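Local structure of mercuric reductase (Metallosphaera sedula, 4YWO) at residues A[120-125]-A[299-304]; A[140-145]-A[273-278]; A[288-291]-A[295-298]. The protein probably reduces mercuric ions to elemental mercury with electrons from NADPH, passed through a bound FAD, and works as a homodimer. All blocks are in the same frame, centred on the assembly; numbering follows the deposited sequence.

Contact 1: residues A[120-125]-A[299-304]; sequences ARFISP and PHIYAA. With FAD (flavin-adenine dinucleotide), chain B.
Ile301 and Phe122 point at one another from opposite directions, Ile301 CD1 meeting the CE2 side of the ring, in a small buried contact between two sheets of the FAD domain. Strand 301-303 is an outer strand of the five-stranded parallel Rossmann-type sheet. Strand 120-124 belongs to the three-stranded antiparallel sheet packed against it, and the chain turns a corner at Ile123, where Ile123 and Ser124 form a classic beta bulge facing Ala127. Along the Ile301 side chain, CB is still short of the other segment. The branch CG2 is directed to the Ile142 side chain in the neighbouring parallel strand, and CG1 leans on Phe140. With CG1 anti to the carbonyl carbon (chi1 -59°) and the chain then fully extended (chi2 -179°), CD1 is carried out to segment 120-125. There this methyl lies 3.9 Å from CE2 of Phe122, meeting the ring obliquely, and 3.8 Å from O of Pro125. The same Pro125 carbonyl accepts a hydrogen bond from Asn298 ND2, so the methyl lies beside an oxygen that already has a polar partner. The Phe122 ring also meets Phe140 edge-to-face and touches Val128 and Ala278. At the other end of its strand, Ala120 uses main-chain atoms on the adenine: its N donates to FAD N1A at 3.0 Å (N-H...N angle 153°), and FAD N6A returns a weak bond to Ala120 O at 3.3 Å. Ala120 CB sits 3.9 Å from FAD N1A. Between the two segments the chemistry is therefore apolar and weakly directional, whereas the paired donor and acceptor of Ala120 read the adenine through the backbone and are consistent with selecting that base.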
# COMPACT_ATOMS: atom_id res chain seq x y z
N ALA A 120 -4.29 25.12 -31.45
CA ALA A 120 -5.34 24.67 -32.37
C ALA A 120 -6.66 25.28 -32.02
O ALA A 120 -7.05 25.39 -30.82
CB ALA A 120 -5.46 23.17 -32.42
N ARG A 121 -7.48 25.64 -33.06
CA ARG A 121 -8.88 26.04 -32.90
C ARG A 121 -9.70 25.46 -34.02
O ARG A 121 -9.19 25.44 -35.16
CB ARG A 121 -9.05 27.58 -32.97
CG ARG A 121 -8.36 28.30 -31.82
CD ARG A 121 -8.50 29.81 -31.87
NE ARG A 121 -8.04 30.34 -30.58
CZ ARG A 121 -8.83 30.67 -29.58
NH1 ARG A 121 -10.15 30.59 -29.67
NH2 ARG A 121 -8.28 31.13 -28.47
N PHE A 122 -10.89 24.99 -33.72
CA PHE A 122 -11.75 24.39 -34.72
C PHE A 122 -12.28 25.50 -35.66
O PHE A 122 -12.67 26.57 -35.15
CB PHE A 122 -12.89 23.60 -34.18
CG PHE A 122 -12.41 22.24 -33.63
CD1 PHE A 122 -11.99 22.18 -32.34
CD2 PHE A 122 -12.40 21.18 -34.39
CE1 PHE A 122 -11.54 20.96 -31.83
CE2 PHE A 122 -11.86 19.94 -33.93
CZ PHE A 122 -11.44 19.90 -32.62
N ILE A 123 -12.26 25.13 -36.93
CA ILE A 123 -12.90 26.01 -37.97
C ILE A 123 -14.00 25.31 -38.75
O ILE A 123 -14.71 25.99 -39.57
CB ILE A 123 -11.80 26.58 -38.90
CG1 ILE A 123 -11.04 25.50 -39.65
CG2 ILE A 123 -10.86 27.54 -38.16
CD1 ILE A 123 -9.87 25.94 -40.56
N SER A 124 -14.20 23.99 -38.58
CA SER A 124 -15.26 23.27 -39.22
C SER A 124 -15.40 21.98 -38.42
O SER A 124 -14.52 21.67 -37.59
CB SER A 124 -14.92 22.96 -40.64
OG SER A 124 -14.11 21.82 -40.81
N PRO A 125 -16.41 21.20 -38.74
CA PRO A 125 -16.56 19.91 -38.07
C PRO A 125 -15.46 18.94 -38.35
O PRO A 125 -15.40 17.89 -37.60
CB PRO A 125 -17.87 19.36 -38.69
CG PRO A 125 -18.64 20.59 -39.04
CD PRO A 125 -17.61 21.50 -39.56
N PRO A 299 -20.17 13.32 -34.06
CA PRO A 299 -19.76 11.91 -33.86
C PRO A 299 -18.37 11.54 -34.31
O PRO A 299 -17.90 10.44 -34.02
CB PRO A 299 -20.85 11.10 -34.69
CG PRO A 299 -21.14 12.09 -35.80
CD PRO A 299 -21.15 13.45 -35.19
N HIS A 300 -17.65 12.47 -34.95
CA HIS A 300 -16.28 12.24 -35.29
C HIS A 300 -15.28 12.86 -34.28
O HIS A 300 -14.08 12.78 -34.57
CB HIS A 300 -15.98 12.88 -36.63
CG HIS A 300 -16.85 12.35 -37.72
ND1 HIS A 300 -16.73 11.06 -38.19
CD2 HIS A 300 -17.96 12.86 -38.30
CE1 HIS A 300 -17.66 10.82 -39.10
NE2 HIS A 300 -18.43 11.90 -39.18
N ILE A 301 -15.79 13.44 -33.25
CA ILE A 301 -14.94 14.19 -32.24
C ILE A 301 -15.26 13.56 -30.88
O ILE A 301 -16.42 13.50 -30.42
CB ILE A 301 -15.18 15.68 -32.25
CG1 ILE A 301 -14.86 16.21 -33.63
CG2 ILE A 301 -14.35 16.38 -31.16
CD1 ILE A 301 -15.04 17.71 -33.78
N TYR A 302 -14.15 13.15 -30.22
CA TYR A 302 -14.19 12.59 -28.86
C TYR A 302 -13.35 13.55 -28.00
O TYR A 302 -12.61 14.44 -28.49
CB TYR A 302 -13.55 11.24 -28.93
CG TYR A 302 -14.39 10.20 -29.64
CD1 TYR A 302 -14.39 10.17 -31.02
CD2 TYR A 302 -15.01 9.19 -28.95
CE1 TYR A 302 -15.14 9.23 -31.69
CE2 TYR A 302 -15.79 8.25 -29.61
CZ TYR A 302 -15.78 8.24 -30.96
OH TYR A 302 -16.48 7.33 -31.74
N ALA A 303 -13.47 13.37 -26.67
CA ALA A 303 -12.71 14.25 -25.76
C ALA A 303 -12.28 13.41 -24.51
O ALA A 303 -12.91 12.42 -24.20
CB ALA A 303 -13.47 15.42 -25.36
N ALA A 304 -11.23 13.84 -23.84
CA ALA A 304 -10.64 13.01 -22.76
C ALA A 304 -9.89 13.93 -21.83
O ALA A 304 -9.28 14.94 -22.27
CB ALA A 304 -9.72 12.00 -23.34
PA FAD B . -3.25 18.57 -19.77
O1A FAD B . -2.08 17.67 -19.42
O2A FAD B . -3.28 20.00 -19.29
O5B FAD B . -3.40 18.57 -21.38
C5B FAD B . -3.51 19.80 -22.09
C4B FAD B . -2.27 20.00 -22.95
O4B FAD B . -2.65 20.25 -24.30
C3B FAD B . -1.45 21.18 -22.47
O3B FAD B . -0.13 20.75 -22.09
C2B FAD B . -1.37 22.15 -23.63
O2B FAD B . 0.00 22.34 -24.01
C1B FAD B . -2.14 21.50 -24.77
N9A FAD B . -3.26 22.38 -25.18
C8A FAD B . -4.19 22.90 -24.35
N7A FAD B . -5.08 23.66 -25.03
C5A FAD B . -4.73 23.64 -26.33
C6A FAD B . -5.24 24.23 -27.59
N6A FAD B . -6.34 25.02 -27.60
N1A FAD B . -4.57 23.95 -28.73
C2A FAD B . -3.48 23.16 -28.74
N3A FAD B . -2.96 22.59 -27.63
C4A FAD B . -3.53 22.79 -26.42
N1 FAD B . -3.64 14.03 -10.55
C2 FAD B . -3.37 12.83 -9.98
O2 FAD B . -3.93 11.81 -10.43
N3 FAD B . -2.52 12.70 -8.94
C4 FAD B . -1.88 13.75 -8.40
O4 FAD B . -1.10 13.59 -7.44
C4X FAD B . -2.13 15.09 -8.97
N5 FAD B . -1.52 16.20 -8.49
C5X FAD B . -1.77 17.41 -9.03
C6 FAD B . -1.13 18.54 -8.51
C7 FAD B . -1.38 19.79 -9.06
C7M FAD B . -0.69 21.01 -8.50
C8 FAD B . -2.32 19.93 -10.21
C8M FAD B . -2.58 21.29 -10.80
C9 FAD B . -2.95 18.81 -10.73
C9A FAD B . -2.71 17.56 -10.18
N10 FAD B . -3.35 16.42 -10.70
C10 FAD B . -3.07 15.17 -10.11
C1' FAD B . -4.28 16.53 -11.83
C2' FAD B . -3.58 16.07 -13.10
O2' FAD B . -2.34 16.76 -13.25
C3' FAD B . -4.46 16.33 -14.32
O3' FAD B . -5.76 15.77 -14.11
C4' FAD B . -3.84 15.72 -15.58
O4' FAD B . -2.63 16.42 -15.90
C5' FAD B . -4.80 15.81 -16.76
O5' FAD B . -4.07 15.77 -17.98
P FAD B . -4.75 16.24 -19.36
O1P FAD B . -3.89 15.74 -20.50
O2P FAD B . -6.21 15.90 -19.30
O3P FAD B . -4.60 17.84 -19.29

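Contact 2: residues A[140-145]-A[273-278]; sequences FVIATG and LGLENA. With FAD (flavin-adenine dinucleotide), chain B.
Thr144, which meets Leu273 tip to tip, lays its methyl on one face of the FAD adenine: CG2 stands over the fused rings 3.4 Å from FAD C5A, and CB follows 3.3 Å from FAD N7A. The edge of the six-membered ring is turned to segment 120-125. Ala143, Thr144 and Gly145 follow strand 139-142 and match the ATG motif of flavoproteins with two dinucleotide-binding domains; Leu273 to Ala278 form a loop laid across this strand end. Thr144 OG1 occupies the position between the backbone N and the carbonyl carbon (chi1 44°), which turns it from the adenine toward the loop. It bonds to the backbone O of Asn270 and also touches Leu273 CD1 at 3.7 Å. That methyl is shared: Ile142 CG2 packs on Leu273 CD1 at 3.7 Å, the two side chains sliding past each other in opposite directions. The other branch of Ile142 has a different neighbour, its CD1 lying 4.0 Å from CD2 of Leu275, the two side chains crossing obliquely. Thus the forked isoleucine packs one branch on each leucine, the leucines also touch each other, and Ile288 and Phe122 close around it in a fully buried apolar cluster. Leu273 O accepts from Phe122 N, joining the loop to strand 120-124, while the bond from Asn277 N to Gly274 O holds the loop's own turn. Beyond Thr144 the chain passes along the cofactor's ribose and diphosphate. Gly145, with a positive phi of 72° and no side chain, lets its CA come within 3.1 Å of the bridging oxygen O3P of FAD.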
# COMPACT_ATOMS: atom_id res chain seq x y z
N PHE A 140 -11.14 13.36 -34.40
CA PHE A 140 -10.39 14.17 -33.42
C PHE A 140 -10.57 13.61 -32.02
O PHE A 140 -11.68 13.21 -31.59
CB PHE A 140 -10.82 15.65 -33.36
CG PHE A 140 -10.41 16.42 -34.61
CD1 PHE A 140 -11.18 16.30 -35.74
CD2 PHE A 140 -9.36 17.30 -34.61
CE1 PHE A 140 -10.88 17.03 -36.89
CE2 PHE A 140 -9.08 18.03 -35.78
CZ PHE A 140 -9.79 17.83 -36.90
N VAL A 141 -9.50 13.75 -31.23
CA VAL A 141 -9.62 13.60 -29.80
C VAL A 141 -9.16 14.87 -29.14
O VAL A 141 -7.98 15.31 -29.36
CB VAL A 141 -8.75 12.40 -29.31
CG1 VAL A 141 -8.75 12.38 -27.76
CG2 VAL A 141 -9.22 11.09 -29.91
N ILE A 142 -10.06 15.54 -28.43
CA ILE A 142 -9.74 16.78 -27.74
C ILE A 142 -9.25 16.44 -26.33
O ILE A 142 -10.02 15.88 -25.57
CB ILE A 142 -10.93 17.75 -27.67
CG1 ILE A 142 -11.45 18.00 -29.13
CG2 ILE A 142 -10.56 19.05 -26.97
CD1 ILE A 142 -12.69 18.81 -29.15
N ALA A 143 -8.04 16.92 -26.01
CA ALA A 143 -7.41 16.58 -24.68
C ALA A 143 -6.60 17.77 -24.20
O ALA A 143 -5.40 17.73 -23.96
CB ALA A 143 -6.52 15.41 -24.94
N THR A 144 -7.29 18.94 -24.05
CA THR A 144 -6.61 20.21 -23.85
C THR A 144 -6.52 20.61 -22.42
O THR A 144 -5.95 21.62 -22.11
CB THR A 144 -7.38 21.35 -24.62
OG1 THR A 144 -8.82 21.18 -24.39
CG2 THR A 144 -7.08 21.18 -26.09
N GLY A 145 -6.93 19.73 -21.49
CA GLY A 145 -6.70 20.03 -20.11
C GLY A 145 -7.51 21.10 -19.48
O GLY A 145 -8.60 21.41 -19.90
N LEU A 273 -11.72 26.94 -27.91
CA LEU A 273 -11.23 26.13 -29.01
C LEU A 273 -12.04 26.27 -30.27
O LEU A 273 -11.92 25.45 -31.20
CB LEU A 273 -11.30 24.58 -28.64
CG LEU A 273 -10.57 24.16 -27.38
CD1 LEU A 273 -10.81 22.71 -27.06
CD2 LEU A 273 -9.07 24.43 -27.52
N GLY A 274 -12.94 27.28 -30.32
CA GLY A 274 -13.84 27.31 -31.47
C GLY A 274 -14.83 26.18 -31.60
O GLY A 274 -15.18 25.77 -32.68
N LEU A 275 -15.25 25.62 -30.47
CA LEU A 275 -16.08 24.44 -30.46
C LEU A 275 -17.38 24.56 -31.24
O LEU A 275 -17.80 23.58 -31.85
CB LEU A 275 -16.36 24.00 -29.00
CG LEU A 275 -15.13 23.61 -28.22
CD1 LEU A 275 -15.51 23.30 -26.78
CD2 LEU A 275 -14.41 22.43 -28.81
N GLU A 276 -17.96 25.76 -31.23
CA GLU A 276 -19.18 26.01 -31.95
C GLU A 276 -18.98 25.79 -33.48
O GLU A 276 -19.91 25.46 -34.18
CB GLU A 276 -19.71 27.43 -31.60
CG GLU A 276 -18.82 28.55 -32.14
CD GLU A 276 -17.62 28.94 -31.28
OE1 GLU A 276 -17.26 28.25 -30.27
OE2 GLU A 276 -16.97 29.99 -31.58
N ASN A 277 -17.75 25.93 -34.01
CA ASN A 277 -17.51 25.65 -35.38
C ASN A 277 -17.54 24.21 -35.78
O ASN A 277 -17.56 23.82 -36.98
CB ASN A 277 -16.16 26.31 -35.83
CG ASN A 277 -16.08 27.83 -35.67
OD1 ASN A 277 -15.04 28.40 -35.29
ND2 ASN A 277 -17.22 28.49 -35.89
N ALA A 278 -17.41 23.34 -34.73
CA ALA A 278 -17.29 21.92 -34.96
C ALA A 278 -18.57 21.19 -34.46
O ALA A 278 -18.58 19.95 -34.51
CB ALA A 278 -16.07 21.39 -34.22
PA FAD B . -3.25 18.57 -19.77
O1A FAD B . -2.08 17.67 -19.42
O2A FAD B . -3.28 20.00 -19.29
O5B FAD B . -3.40 18.57 -21.38
C5B FAD B . -3.51 19.80 -22.09
C4B FAD B . -2.27 20.00 -22.95
O4B FAD B . -2.65 20.25 -24.30
C3B FAD B . -1.45 21.18 -22.47
O3B FAD B . -0.13 20.75 -22.09
C2B FAD B . -1.37 22.15 -23.63
O2B FAD B . 0.00 22.34 -24.01
C1B FAD B . -2.14 21.50 -24.77
N9A FAD B . -3.26 22.38 -25.18
C8A FAD B . -4.19 22.90 -24.35
N7A FAD B . -5.08 23.66 -25.03
C5A FAD B . -4.73 23.64 -26.33
C6A FAD B . -5.24 24.23 -27.59
N6A FAD B . -6.34 25.02 -27.60
N1A FAD B . -4.57 23.95 -28.73
C2A FAD B . -3.48 23.16 -28.74
N3A FAD B . -2.96 22.59 -27.63
C4A FAD B . -3.53 22.79 -26.42
N1 FAD B . -3.64 14.03 -10.55
C2 FAD B . -3.37 12.83 -9.98
O2 FAD B . -3.93 11.81 -10.43
N3 FAD B . -2.52 12.70 -8.94
C4 FAD B . -1.88 13.75 -8.40
O4 FAD B . -1.10 13.59 -7.44
C4X FAD B . -2.13 15.09 -8.97
N5 FAD B . -1.52 16.20 -8.49
C5X FAD B . -1.77 17.41 -9.03
C6 FAD B . -1.13 18.54 -8.51
C7 FAD B . -1.38 19.79 -9.06
C7M FAD B . -0.69 21.01 -8.50
C8 FAD B . -2.32 19.93 -10.21
C8M FAD B . -2.58 21.29 -10.80
C9 FAD B . -2.95 18.81 -10.73
C9A FAD B . -2.71 17.56 -10.18
N10 FAD B . -3.35 16.42 -10.70
C10 FAD B . -3.07 15.17 -10.11
C1' FAD B . -4.28 16.53 -11.83
C2' FAD B . -3.58 16.07 -13.10
O2' FAD B . -2.34 16.76 -13.25
C3' FAD B . -4.46 16.33 -14.32
O3' FAD B . -5.76 15.77 -14.11
C4' FAD B . -3.84 15.72 -15.58
O4' FAD B . -2.63 16.42 -15.90
C5' FAD B . -4.80 15.81 -16.76
O5' FAD B . -4.07 15.77 -17.98
P FAD B . -4.75 16.24 -19.36
O1P FAD B . -3.89 15.74 -20.50
O2P FAD B . -6.21 15.90 -19.30
O3P FAD B . -4.60 17.84 -19.29

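Contact 3: residues A[288-291]-A[295-298]; sequences IKVD and RTDN
Asp291 and Arg295 are brought together by contrasting first torsions: CG of Asp291 sits between its backbone N and carbonyl carbon (chi1 67°), folding the carboxylate toward 295-298, whereas CG of Arg295 is anti to its N (chi1 -165°) and the chain bends at chi3 to return the guanidinium. Asp291 then grips Arg295 three times. Its N donates to Arg295 O at 2.9 Å, nearly straight. Its OD1 takes the N-H of Arg295 at 3.0 Å from well above the carboxylate plane. Finally, OD2 forms a salt bridge with Arg295 NH1 at 3.0 Å, at the guanidinium edge; the hydrogen bond within it is weak, with the two planes 76° apart. OD1 also accepts from Glu293 N, closing an Asx turn, and Glu293 OE1 forms a salt bridge with the other terminal nitrogen, Arg295 NH2. Further along, Val290 CA approaches Arg295 O at 3.2 Å in a CA-H...O contact. On the inner side CG2 of Ile288 and CG2 of Thr296 touch at 3.6 Å. A water fastens the open end, donating to Lys289 O and, at 2.6 Å, to Asp297 OD2 while accepting from Asp297 N. Lys289 NZ and Asp297 OD2 remain 4.6 Å apart, too far for contact, though the opposite charges probably attract weakly. Thr296 OG1 is hydrogen-bonded to Ile301 O, linking this hairpin-like loop to strand 301-303, which leads to the FAD-binding Asp306, consistent with the threonine-strand-Asp pattern of the GD motif in this flavoprotein family.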
# COMPACT_ATOMS: atom_id res chain seq x y z
N ILE A 288 -16.26 19.90 -21.93
CA ILE A 288 -16.83 19.32 -23.16
C ILE A 288 -17.86 18.31 -22.81
O ILE A 288 -17.60 17.33 -22.05
CB ILE A 288 -15.78 18.84 -24.15
CG1 ILE A 288 -14.94 20.07 -24.59
CG2 ILE A 288 -16.38 18.11 -25.33
CD1 ILE A 288 -13.78 19.74 -25.48
N LYS A 289 -19.03 18.46 -23.40
CA LYS A 289 -20.14 17.47 -23.31
C LYS A 289 -19.93 16.29 -24.13
O LYS A 289 -19.77 16.33 -25.37
CB LYS A 289 -21.45 18.15 -23.72
CG LYS A 289 -22.69 17.24 -23.51
CD LYS A 289 -23.87 18.22 -23.68
CE LYS A 289 -25.18 17.66 -23.20
NZ LYS A 289 -25.47 16.33 -23.79
N VAL A 290 -19.86 15.12 -23.44
CA VAL A 290 -19.65 13.83 -24.07
C VAL A 290 -20.60 12.76 -23.51
O VAL A 290 -21.12 12.95 -22.39
CB VAL A 290 -18.20 13.22 -23.97
CG1 VAL A 290 -17.18 14.09 -24.69
CG2 VAL A 290 -17.81 12.95 -22.48
N ASP A 291 -20.80 11.73 -24.31
CA ASP A 291 -21.55 10.54 -23.80
C ASP A 291 -20.60 9.63 -23.02
O ASP A 291 -19.46 9.97 -22.86
CB ASP A 291 -22.30 9.85 -24.92
CG ASP A 291 -21.42 9.23 -25.92
OD1 ASP A 291 -20.22 9.02 -25.69
OD2 ASP A 291 -21.93 8.87 -27.06
N ARG A 295 -17.69 10.38 -26.63
CA ARG A 295 -18.04 11.01 -27.94
C ARG A 295 -18.82 12.26 -27.75
O ARG A 295 -19.79 12.36 -26.96
CB ARG A 295 -18.86 9.97 -28.75
CG ARG A 295 -19.02 10.27 -30.24
CD ARG A 295 -19.90 9.15 -30.91
NE ARG A 295 -19.24 7.83 -30.75
CZ ARG A 295 -19.59 6.83 -29.87
NH1 ARG A 295 -20.61 6.96 -29.03
NH2 ARG A 295 -18.91 5.71 -29.82
N THR A 296 -18.47 13.35 -28.48
CA THR A 296 -19.18 14.60 -28.36
C THR A 296 -20.48 14.55 -29.24
O THR A 296 -20.72 13.57 -29.90
CB THR A 296 -18.33 15.83 -28.90
OG1 THR A 296 -18.11 15.76 -30.33
CG2 THR A 296 -16.98 15.95 -28.17
N ASP A 297 -21.14 15.68 -29.32
CA ASP A 297 -22.30 15.85 -30.32
C ASP A 297 -21.90 15.74 -31.78
O ASP A 297 -22.75 15.35 -32.61
CB ASP A 297 -23.05 17.14 -30.02
CG ASP A 297 -23.76 17.07 -28.68
OD1 ASP A 297 -24.83 16.45 -28.64
OD2 ASP A 297 -23.30 17.59 -27.66
N ASN A 298 -20.62 15.97 -32.12
CA ASN A 298 -20.08 15.64 -33.40
C ASN A 298 -19.57 14.29 -33.34
O ASN A 298 -18.63 14.01 -32.59
CB ASN A 298 -18.98 16.63 -33.76
CG ASN A 298 -18.31 16.34 -35.05
OD1 ASN A 298 -18.22 15.22 -35.58
ND2 ASN A 298 -17.71 17.40 -35.60
O HOH W 1 -20.73 17.93 -27.46

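Following the chain from the N terminus, past the first strands of the parallel sheet, strand 120-124 of the small antiparallel sheet comes first among the contact segments, then strand 139-142 of the parallel sheet, before the long excursion through the parallel four-stranded sheet region. On its return, 273-278 closes contact 2 on 140-145. The short loop of contact 3, 288-291 with 295-298, follows in series, and 299-304 then closes contact 1, whose loop encloses both others. Strands 139-142 and 301-303 are neighbours, so contacts 1 and 2 share one sheet and one FAD adenine. Asn298 ND2 bonds to Ala278 O, and Arg295 NE to Tyr302 OH, binding contact 3 to the other two.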